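Local coordinates for protein yncA (PDB 3DR6) that probably transfers an acetyl group from acetyl-CoA to an acceptor amine, as a putative acetyltransferase of the GNAT family, at residues I6-K11 against P55-E60; H27-W32 against F152-D157; T140-M145 against F160-L165. All blocks are in the same frame, centred on the assembly; numbering follows the deposited sequence.

All three contacts reach the same mixed sheet. Contact 1 and contact 3 are mostly buried strand pairings at its two opposite edges within the chain. Their centres lie about 26 Å apart, on opposite sides of the centre of the chain. Contact 1 pairs 6-11 with 55-60 and adds an ion pair between Arg7 and Glu60. Contact 3 pairs 140-145 with 160-165 through a beta bulge and a hydroxyl-amide bond to the buried Gln162. Contact 2 is only partly buried and has no hydrogen bond between its segments; a loop packs there on strand 154-164 through aromatic and aliphatic groups. Contacts 2 and 3 share that strand, touch each other and both meet the second subunit.

Contact 1: residues I6-K11 against P55-E60; sequences IRFADK and PVLVSE
Arg7 and Val58 form an antiparallel hydrogen-bonded pair at the middle of this contact. Arg7 N donates to Val58 O at 3.0 Å, and Val58 N returns a bond to Arg7 O at 2.8 Å. Beyond strand 6-8 the ladder gains one more rung. Ala9 N gives a nearly straight bond to Val56 O at 2.8 Å. The methyl of Ala9 then fits against CG1 of both Val56 and Val58.

The side chain of Arg7 lies over Val58 and ends beside Glu60. Its CG sits between the backbone N and the carbonyl carbon (chi1 58°), and the chain runs extended from there. This lays one guanidinium face on Val58 CG2, which is 3.4 Å from Arg7 NH1. Arg7 NE meets Glu60 OE1 at 2.7 Å in a salt bridge. The carboxylate oxygen lies near the guanidinium plane, but NE comes from above the carboxylate plane; the two planes are 89° apart. NH1 bonds to Phe8 O and forms a second salt bridge with Asp13. The guanidinium is thus held from several directions; the two carboxylates balance its charge and probably hold its orientation.

Ile6 and Ser59 share the other sheet face, where Ile6 CG2 rests 4.1 Å from Leu57 CB. The Phe8 side chain lies beside that of Leu57, pointing the same way, with Phe8 CD1 3.8 Å from Leu57 CD2. Its ring edge meets Pro55 CB, and Arg106 of helix 99-113 makes a cation-pi contact with it. Further out, Tyr46 OH bonds to Ala9 O, helix 39-52 packs on Val56, and Ser59 OG bonds to Thr66 on strand 64-73. The arrangement is the antiparallel start of the GNAT fold, in which the first strand edges the sheet beside the second.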
loop_
_atom_site.group_PDB
_atom_site.type_symbol
_atom_site.label_atom_id
_atom_site.label_comp_id
_atom_site.label_asym_id
_atom_site.label_seq_id
_atom_site.Cartn_x
_atom_site.Cartn_y
_atom_site.Cartn_z
ATOM N N ILE C 6 1.940 -4.236 -29.218
ATOM C CA ILE C 6 1.316 -3.852 -27.952
ATOM C C ILE C 6 0.335 -2.743 -28.279
ATOM O O ILE C 6 0.648 -1.837 -29.051
ATOM C CB ILE C 6 2.350 -3.369 -26.896
ATOM C CG1 ILE C 6 3.209 -4.543 -26.411
ATOM C CG2 ILE C 6 1.627 -2.717 -25.700
ATOM C CD1 ILE C 6 4.473 -4.126 -25.675
ATOM N N ARG C 7 -0.868 -2.841 -27.740
ATOM C CA ARG C 7 -1.889 -1.841 -28.005
ATOM C C ARG C 7 -2.698 -1.635 -26.743
ATOM O O ARG C 7 -2.576 -2.410 -25.791
ATOM C CB ARG C 7 -2.804 -2.310 -29.147
ATOM C CG ARG C 7 -3.480 -3.644 -28.869
ATOM C CD ARG C 7 -4.565 -3.873 -29.887
ATOM N NE ARG C 7 -5.110 -5.222 -29.822
ATOM C CZ ARG C 7 -6.030 -5.620 -28.949
ATOM N NH1 ARG C 7 -6.507 -4.783 -28.042
ATOM N NH2 ARG C 7 -6.458 -6.877 -28.972
ATOM N N PHE C 8 -3.516 -0.588 -26.721
ATOM C CA PHE C 8 -4.517 -0.443 -25.675
ATOM C C PHE C 8 -5.544 -1.561 -25.755
ATOM O O PHE C 8 -5.952 -1.967 -26.850
ATOM C CB PHE C 8 -5.211 0.922 -25.771
ATOM C CG PHE C 8 -4.331 2.058 -25.362
ATOM C CD1 PHE C 8 -4.003 2.246 -24.022
ATOM C CD2 PHE C 8 -3.808 2.927 -26.311
ATOM C CE1 PHE C 8 -3.183 3.285 -23.629
ATOM C CE2 PHE C 8 -2.975 3.973 -25.921
ATOM C CZ PHE C 8 -2.661 4.147 -24.583
ATOM N N ALA C 9 -5.945 -2.060 -24.587
ATOM C CA ALA C 9 -6.963 -3.103 -24.512
ATOM C C ALA C 9 -8.351 -2.543 -24.835
ATOM O O ALA C 9 -8.597 -1.324 -24.673
ATOM C CB ALA C 9 -6.949 -3.773 -23.121
ATOM N N ASP C 10 -9.219 -3.434 -25.330
ATOM C CA ASP C 10 -10.652 -3.185 -25.563
ATOM C C ASP C 10 -11.463 -4.040 -24.611
ATOM O O ASP C 10 -10.938 -5.007 -24.035
ATOM C CB ASP C 10 -11.083 -3.658 -26.965
ATOM C CG ASP C 10 -10.344 -2.984 -28.076
ATOM O OD1 ASP C 10 -9.714 -1.919 -27.838
ATOM O OD2 ASP C 10 -10.413 -3.518 -29.207
ATOM N N LYS C 11 -12.760 -3.733 -24.496
ATOM C CA LYS C 11 -13.715 -4.633 -23.834
ATOM C C LYS C 11 -13.599 -6.079 -24.319
ATOM O O LYS C 11 -13.722 -7.016 -23.522
ATOM C CB LYS C 11 -15.153 -4.165 -24.056
ATOM C CG LYS C 11 -15.660 -3.106 -23.091
ATOM C CD LYS C 11 -17.159 -2.878 -23.325
ATOM C CE LYS C 11 -17.968 -4.134 -22.950
ATOM N NZ LYS C 11 -19.310 -4.214 -23.605
ATOM N N PRO C 55 -4.031 3.267 -18.025
ATOM C CA PRO C 55 -3.945 2.420 -19.211
ATOM C C PRO C 55 -4.142 0.945 -18.892
ATOM O O PRO C 55 -3.751 0.463 -17.809
ATOM C CB PRO C 55 -2.532 2.695 -19.732
ATOM C CG PRO C 55 -1.718 2.918 -18.433
ATOM C CD PRO C 55 -2.693 3.593 -17.471
ATOM N N VAL C 56 -4.787 0.240 -19.822
ATOM C CA VAL C 56 -4.757 -1.214 -19.840
ATOM C C VAL C 56 -4.188 -1.567 -21.213
ATOM O O VAL C 56 -4.775 -1.205 -22.243
ATOM C CB VAL C 56 -6.157 -1.860 -19.584
ATOM C CG1 VAL C 56 -6.048 -3.392 -19.575
ATOM C CG2 VAL C 56 -6.764 -1.374 -18.240
ATOM N N LEU C 57 -3.014 -2.201 -21.223
ATOM C CA LEU C 57 -2.330 -2.585 -22.470
ATOM C C LEU C 57 -2.419 -4.090 -22.667
ATOM O O LEU C 57 -2.460 -4.850 -21.691
ATOM C CB LEU C 57 -0.851 -2.205 -22.415
ATOM C CG LEU C 57 -0.514 -0.732 -22.135
ATOM C CD1 LEU C 57 0.972 -0.582 -21.841
ATOM C CD2 LEU C 57 -0.961 0.172 -23.280
ATOM N N VAL C 58 -2.437 -4.527 -23.924
ATOM C CA VAL C 58 -2.245 -5.949 -24.203
ATOM C C VAL C 58 -1.107 -6.129 -25.187
ATOM O O VAL C 58 -0.912 -5.278 -26.073
ATOM C CB VAL C 58 -3.525 -6.655 -24.753
ATOM C CG1 VAL C 58 -4.612 -6.719 -23.684
ATOM C CG2 VAL C 58 -4.025 -5.964 -26.009
ATOM N N SER C 59 -0.364 -7.233 -25.037
ATOM C CA SER C 59 0.484 -7.737 -26.115
ATOM C C SER C 59 -0.310 -8.735 -26.981
ATOM O O SER C 59 -1.153 -9.492 -26.486
ATOM C CB SER C 59 1.790 -8.368 -25.603
ATOM O OG SER C 59 1.578 -9.272 -24.534
ATOM N N GLU C 60 -0.041 -8.714 -28.280
ATOM C CA GLU C 60 -0.785 -9.534 -29.218
ATOM C C GLU C 60 0.209 -10.137 -30.219
ATOM O O GLU C 60 1.204 -9.499 -30.584
ATOM C CB GLU C 60 -1.818 -8.656 -29.920
ATOM C CG GLU C 60 -2.940 -9.357 -30.675
ATOM C CD GLU C 60 -3.862 -8.350 -31.361
ATOM O OE1 GLU C 60 -3.720 -7.132 -31.123
ATOM O OE2 GLU C 60 -4.722 -8.763 -32.164
#

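Contact 2: residues H27-W32 against F152-D157; sequences HTAAIW and FGRWLD
Trp32 lays one face of its indole under the CD1 methyl of Leu156. The methyl is 3.5 Å from the centroid of the five-membered ring and 16° off the normal, a CH-pi contact. The two side chains come from opposite directions. With Leu156 CG anti to the carbonyl carbon (chi1 -57°) and CD1 extended beyond it, the methyl lies over the five-membered ring while CB stays near the six-membered ring. At the edge of the indole, Trp32 CH2 lies 3.4 Å from Asp157 O.

The indole is also held from its own loop. Trp32 NE1 donates to Ala29 O at 2.9 Å, from above the carbonyl plane, which helps fix the ring's rotation. An ST turn shapes the same loop: Thr28 OG1 accepts from Ala30 N at 2.9 Å and also bonds to Ala24 O of helix 14-27.

Phe152 turns a ring edge to the backbone, with CE2 3.4 Å from Thr28 O. Lys151 NZ donates a hydrogen bond to the same oxygen. The loop between helices 14-27 and 39-52 thus packs on the turn and first residues of strand 154-164, beside the second subunit, whose Phe80 meets the Trp32 ring with the planes at about 40°.

No hydrogen bond joins the two segments. The contact rests on van der Waals and CH-pi packing, and both rings turn C-H edges to backbone oxygens, a probably weakly favourable electrostatic contact.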
loop_
_atom_site.group_PDB
_atom_site.type_symbol
_atom_site.label_atom_id
_atom_site.label_comp_id
_atom_site.label_asym_id
_atom_site.label_seq_id
_atom_site.Cartn_x
_atom_site.Cartn_y
_atom_site.Cartn_z
ATOM N N HIS C 27 -1.614 -20.112 -9.900
ATOM C CA HIS C 27 -0.435 -20.912 -10.206
ATOM C C HIS C 27 0.894 -20.194 -10.030
ATOM O O HIS C 27 1.949 -20.750 -10.371
ATOM C CB HIS C 27 -0.562 -21.511 -11.634
ATOM C CG HIS C 27 -1.823 -22.294 -11.830
ATOM N ND1 HIS C 27 -2.123 -23.411 -11.078
ATOM C CD2 HIS C 27 -2.882 -22.098 -12.655
ATOM C CE1 HIS C 27 -3.308 -23.874 -11.442
ATOM N NE2 HIS C 27 -3.790 -23.093 -12.393
ATOM N N THR C 28 0.842 -18.980 -9.501
ATOM C CA THR C 28 2.026 -18.157 -9.348
ATOM C C THR C 28 1.986 -17.397 -8.032
ATOM O O THR C 28 0.940 -17.292 -7.393
ATOM C CB THR C 28 2.215 -17.138 -10.524
ATOM O OG1 THR C 28 1.480 -15.932 -10.270
ATOM C CG2 THR C 28 1.822 -17.730 -11.883
ATOM N N ALA C 29 3.146 -16.866 -7.646
ATOM C CA ALA C 29 3.230 -15.888 -6.572
ATOM C C ALA C 29 3.444 -14.477 -7.146
ATOM O O ALA C 29 3.979 -13.589 -6.481
ATOM C CB ALA C 29 4.346 -16.293 -5.577
ATOM N N ALA C 30 3.011 -14.273 -8.390
ATOM C CA ALA C 30 3.178 -12.986 -9.069
ATOM C C ALA C 30 2.070 -12.001 -8.692
ATOM O O ALA C 30 2.203 -10.793 -8.900
ATOM C CB ALA C 30 3.251 -13.177 -10.600
ATOM N N ILE C 31 0.965 -12.528 -8.167
ATOM C CA ILE C 31 -0.093 -11.712 -7.586
ATOM C C ILE C 31 -0.486 -12.354 -6.275
ATOM O O ILE C 31 -0.655 -13.587 -6.209
ATOM C CB ILE C 31 -1.343 -11.554 -8.515
ATOM C CG1 ILE C 31 -2.325 -10.547 -7.909
ATOM C CG2 ILE C 31 -2.070 -12.896 -8.758
ATOM C CD1 ILE C 31 -3.375 -10.063 -8.895
ATOM N N TRP C 32 -0.625 -11.536 -5.224
ATOM C CA TRP C 32 -0.951 -12.102 -3.911
ATOM C C TRP C 32 -2.460 -12.001 -3.621
ATOM O O TRP C 32 -2.885 -11.425 -2.622
ATOM C CB TRP C 32 -0.057 -11.527 -2.772
ATOM C CG TRP C 32 1.450 -11.816 -2.975
ATOM C CD1 TRP C 32 2.022 -12.584 -3.975
ATOM C CD2 TRP C 32 2.543 -11.310 -2.192
ATOM N NE1 TRP C 32 3.400 -12.573 -3.857
ATOM C CE2 TRP C 32 3.741 -11.805 -2.767
ATOM C CE3 TRP C 32 2.624 -10.497 -1.042
ATOM C CZ2 TRP C 32 5.007 -11.512 -2.237
ATOM C CZ3 TRP C 32 3.885 -10.211 -0.516
ATOM C CH2 TRP C 32 5.056 -10.714 -1.115
ATOM N N PHE C 152 0.005 -20.200 -0.527
ATOM C CA PHE C 152 0.490 -21.596 -0.678
ATOM C C PHE C 152 1.169 -22.152 0.580
ATOM O O PHE C 152 2.100 -22.960 0.477
ATOM C CB PHE C 152 1.483 -21.690 -1.843
ATOM C CG PHE C 152 0.970 -21.148 -3.142
ATOM C CD1 PHE C 152 -0.283 -21.535 -3.638
ATOM C CD2 PHE C 152 1.752 -20.267 -3.891
ATOM C CE1 PHE C 152 -0.757 -21.025 -4.865
ATOM C CE2 PHE C 152 1.300 -19.766 -5.129
ATOM C CZ PHE C 152 0.042 -20.136 -5.613
ATOM N N GLY C 153 0.691 -21.731 1.752
ATOM C CA GLY C 153 1.125 -22.287 3.017
ATOM C C GLY C 153 2.418 -21.718 3.545
ATOM O O GLY C 153 2.960 -22.227 4.527
ATOM N N ARG C 154 2.906 -20.656 2.908
ATOM C CA ARG C 154 4.154 -20.025 3.353
ATOM C C ARG C 154 4.068 -18.506 3.481
ATOM O O ARG C 154 3.330 -17.865 2.737
ATOM C CB ARG C 154 5.330 -20.431 2.448
ATOM C CG ARG C 154 5.475 -19.695 1.130
ATOM C CD ARG C 154 6.585 -20.336 0.277
ATOM N NE ARG C 154 6.801 -19.530 -0.922
ATOM C CZ ARG C 154 6.160 -19.747 -2.060
ATOM N NH1 ARG C 154 6.384 -18.978 -3.102
ATOM N NH2 ARG C 154 5.308 -20.767 -2.150
ATOM N N TRP C 155 4.821 -17.941 4.426
ATOM C CA TRP C 155 4.973 -16.475 4.483
ATOM C C TRP C 155 5.836 -16.044 3.319
ATOM O O TRP C 155 6.809 -16.745 2.971
ATOM C CB TRP C 155 5.622 -16.029 5.796
ATOM C CG TRP C 155 4.791 -16.388 7.010
ATOM C CD1 TRP C 155 5.119 -17.270 7.991
ATOM C CD2 TRP C 155 3.503 -15.847 7.358
ATOM N NE1 TRP C 155 4.115 -17.323 8.930
ATOM C CE2 TRP C 155 3.107 -16.466 8.563
ATOM C CE3 TRP C 155 2.639 -14.910 6.746
ATOM C CZ2 TRP C 155 1.871 -16.171 9.208
ATOM C CZ3 TRP C 155 1.403 -14.612 7.385
ATOM C CH2 TRP C 155 1.041 -15.245 8.599
ATOM N N LEU C 156 5.467 -14.929 2.698
ATOM C CA LEU C 156 6.161 -14.400 1.532
ATOM C C LEU C 156 6.847 -13.081 1.849
ATOM O O LEU C 156 6.294 -12.247 2.610
ATOM C CB LEU C 156 5.173 -14.178 0.373
ATOM C CG LEU C 156 4.345 -15.363 -0.112
ATOM C CD1 LEU C 156 3.420 -14.903 -1.243
ATOM C CD2 LEU C 156 5.243 -16.509 -0.579
ATOM N N ASP C 157 8.037 -12.890 1.253
ATOM C CA ASP C 157 8.797 -11.643 1.389
ATOM C C ASP C 157 8.532 -10.752 0.174
ATOM O O ASP C 157 8.419 -11.248 -0.973
ATOM C CB ASP C 157 10.297 -11.915 1.503
ATOM C CG ASP C 157 10.644 -12.873 2.652
ATOM O OD1 ASP C 157 9.833 -13.083 3.589
ATOM O OD2 ASP C 157 11.761 -13.440 2.587
#

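Contact 3: residues T140-M145 against F160-L165; sequences TVTAQM and FMQLQL
Thr142 and Ala143 both lie opposite Phe160 on the neighbouring strand, making a classic beta bulge in strand 140-145. Phe160 O accepts from Thr142 N at 2.9 Å and from Ala143 N at 3.2 Å. Both donors approach from the same face of its carbonyl plane. Phe160 N answers with a bond to Ala143 O. The extra residue shifts the register by one.

The packing is tight on the side of Ala143, Phe160 and Gln162. The Ala143 methyl meets the ring edge of Phe160 at CD1, 3.6 Å away. Beside it, the selenium of Met145, a selenomethionine, lies 4.0 Å from Phe160 CE1 in an oblique Met-aromatic contact. Thr142 OG1 donates to Gln162 OE1 at 2.8 Å, and the two side chains cross at about a right angle. Gln162 CG lies between its backbone N and carbonyl carbon (chi1 68°), and the chain then extends to bring the amide to Thr142. NE2 of that amide bonds to Pro146 O of the second subunit, so both ends of the buried amide have partners.

The side chains of Thr140 and Val141 are more exposed and pack less closely. The backbone pairing there stays short, with two bonds between Thr140 and Gln162. A water bonds to Thr140 OG1 at 3.1 Å and reaches Gln162 O only weakly. Val141 CG2 touches Met161 CG at 3.9 Å, on the opposite sheet face from Phe160.

This is the end of the hairpin of strands 140-151 and 154-164 that lies away from its turn. Strand 118-124 flanks 160-164 on its other edge, and helix 128-135 packs on Met161. Ala143 packs on Ala143 of the second subunit, and the backbones of Thr142 and Gln144 also hydrogen-bond to that subunit, placing the bulge at the dimer interface.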
loop_
_atom_site.group_PDB
_atom_site.type_symbol
_atom_site.label_atom_id
_atom_site.label_comp_id
_atom_site.label_asym_id
_atom_site.label_seq_id
_atom_site.Cartn_x
_atom_site.Cartn_y
_atom_site.Cartn_z
ATOM N N THR C 140 15.185 0.759 -9.039
ATOM C CA THR C 140 16.073 0.382 -7.943
ATOM C C THR C 140 15.269 -0.221 -6.772
ATOM O O THR C 140 14.078 0.115 -6.560
ATOM C CB THR C 140 16.892 1.586 -7.450
ATOM O OG1 THR C 140 15.997 2.631 -7.077
ATOM C CG2 THR C 140 17.810 2.115 -8.546
ATOM N N VAL C 141 15.920 -1.109 -6.026
ATOM C CA VAL C 141 15.301 -1.742 -4.852
ATOM C C VAL C 141 15.243 -0.739 -3.713
ATOM O O VAL C 141 16.262 -0.178 -3.314
ATOM C CB VAL C 141 16.076 -3.008 -4.366
ATOM C CG1 VAL C 141 15.407 -3.579 -3.124
ATOM C CG2 VAL C 141 16.115 -4.066 -5.455
ATOM N N THR C 142 14.029 -0.473 -3.241
ATOM C CA THR C 142 13.830 0.455 -2.125
ATOM C C THR C 142 13.094 -0.149 -0.931
ATOM O O THR C 142 12.908 0.539 0.080
ATOM C CB THR C 142 13.134 1.750 -2.555
ATOM O OG1 THR C 142 11.901 1.440 -3.215
ATOM C CG2 THR C 142 14.058 2.618 -3.472
ATOM N N ALA C 143 12.652 -1.407 -1.046
ATOM C CA ALA C 143 12.102 -2.145 0.125
ATOM C C ALA C 143 12.413 -3.635 0.051
ATOM O O ALA C 143 12.396 -4.239 -1.043
ATOM C CB ALA C 143 10.573 -1.957 0.269
ATOM N N GLN C 144 12.702 -4.210 1.214
ATOM C CA GLN C 144 12.837 -5.645 1.397
ATOM C C GLN C 144 12.107 -6.010 2.697
ATOM O O GLN C 144 12.611 -5.767 3.794
ATOM C CB GLN C 144 14.321 -6.027 1.477
ATOM C CG GLN C 144 14.572 -7.506 1.575
ATOM C CD GLN C 144 13.747 -8.320 0.599
ATOM O OE1 GLN C 144 13.003 -9.235 1.000
ATOM N NE2 GLN C 144 13.838 -7.972 -0.683
HETATM N N MSE C 145 10.912 -6.583 2.556
HETATM C CA MSE C 145 9.970 -6.664 3.666
HETATM C C MSE C 145 9.602 -8.102 3.936
HETATM O O MSE C 145 8.776 -8.671 3.227
HETATM C CB MSE C 145 8.733 -5.826 3.334
HETATM C CG MSE C 145 9.119 -4.348 3.082
HETATM SE SE MSE C 145 7.644 -3.121 2.759
HETATM C CE MSE C 145 6.970 -3.002 4.559
ATOM N N PHE C 160 10.035 -4.020 -2.879
ATOM C CA PHE C 160 9.584 -2.930 -3.738
ATOM C C PHE C 160 10.759 -2.422 -4.537
ATOM O O PHE C 160 11.866 -2.245 -4.006
ATOM C CB PHE C 160 8.982 -1.743 -3.001
ATOM C CG PHE C 160 7.581 -1.955 -2.502
ATOM C CD1 PHE C 160 7.298 -1.692 -1.162
ATOM C CD2 PHE C 160 6.536 -2.364 -3.368
ATOM C CE1 PHE C 160 5.966 -1.849 -0.650
ATOM C CE2 PHE C 160 5.223 -2.505 -2.870
ATOM C CZ PHE C 160 4.947 -2.249 -1.500
HETATM N N MSE C 161 10.509 -2.216 -5.817
HETATM C CA MSE C 161 11.437 -1.430 -6.639
HETATM C C MSE C 161 10.728 -0.210 -7.202
HETATM O O MSE C 161 9.493 -0.186 -7.334
HETATM C CB MSE C 161 12.036 -2.275 -7.748
HETATM C CG MSE C 161 12.725 -3.526 -7.223
HETATM SE SE MSE C 161 13.534 -4.599 -8.674
HETATM C CE MSE C 161 15.005 -3.433 -9.112
ATOM N N GLN C 162 11.488 0.831 -7.487
ATOM C CA GLN C 162 10.844 2.029 -7.995
ATOM C C GLN C 162 11.662 2.745 -9.064
ATOM O O GLN C 162 12.862 2.585 -9.139
ATOM C CB GLN C 162 10.495 2.997 -6.875
ATOM C CG GLN C 162 11.708 3.655 -6.176
ATOM C CD GLN C 162 11.264 4.518 -5.006
ATOM O OE1 GLN C 162 10.955 3.994 -3.904
ATOM N NE2 GLN C 162 11.218 5.835 -5.226
ATOM N N LEU C 163 10.962 3.535 -9.867
ATOM C CA LEU C 163 11.567 4.332 -10.930
ATOM C C LEU C 163 10.962 5.715 -10.867
ATOM O O LEU C 163 9.735 5.872 -10.990
ATOM C CB LEU C 163 11.297 3.711 -12.317
ATOM C CG LEU C 163 11.701 4.561 -13.538
ATOM C CD1 LEU C 163 13.246 4.717 -13.597
ATOM C CD2 LEU C 163 11.185 3.904 -14.813
ATOM N N GLN C 164 11.806 6.716 -10.658
ATOM C CA GLN C 164 11.345 8.115 -10.706
ATOM C C GLN C 164 11.252 8.527 -12.170
ATOM O O GLN C 164 12.176 8.305 -12.960
ATOM C CB GLN C 164 12.292 9.027 -9.909
ATOM C CG GLN C 164 11.696 10.400 -9.675
ATOM C CD GLN C 164 12.506 11.262 -8.731
ATOM O OE1 GLN C 164 12.791 10.854 -7.598
ATOM N NE2 GLN C 164 12.852 12.468 -9.174
ATOM N N LEU C 165 10.115 9.118 -12.532
ATOM C CA LEU C 165 9.769 9.371 -13.934
ATOM C C LEU C 165 10.131 10.773 -14.471
ATOM O O LEU C 165 10.132 10.994 -15.683
ATOM C CB LEU C 165 8.271 9.078 -14.134
ATOM C CG LEU C 165 7.863 7.627 -13.800
ATOM C CD1 LEU C 165 6.354 7.395 -13.990
ATOM C CD2 LEU C 165 8.664 6.648 -14.673
HETATM O O HOH W 1 15.868 4.048 -9.814
#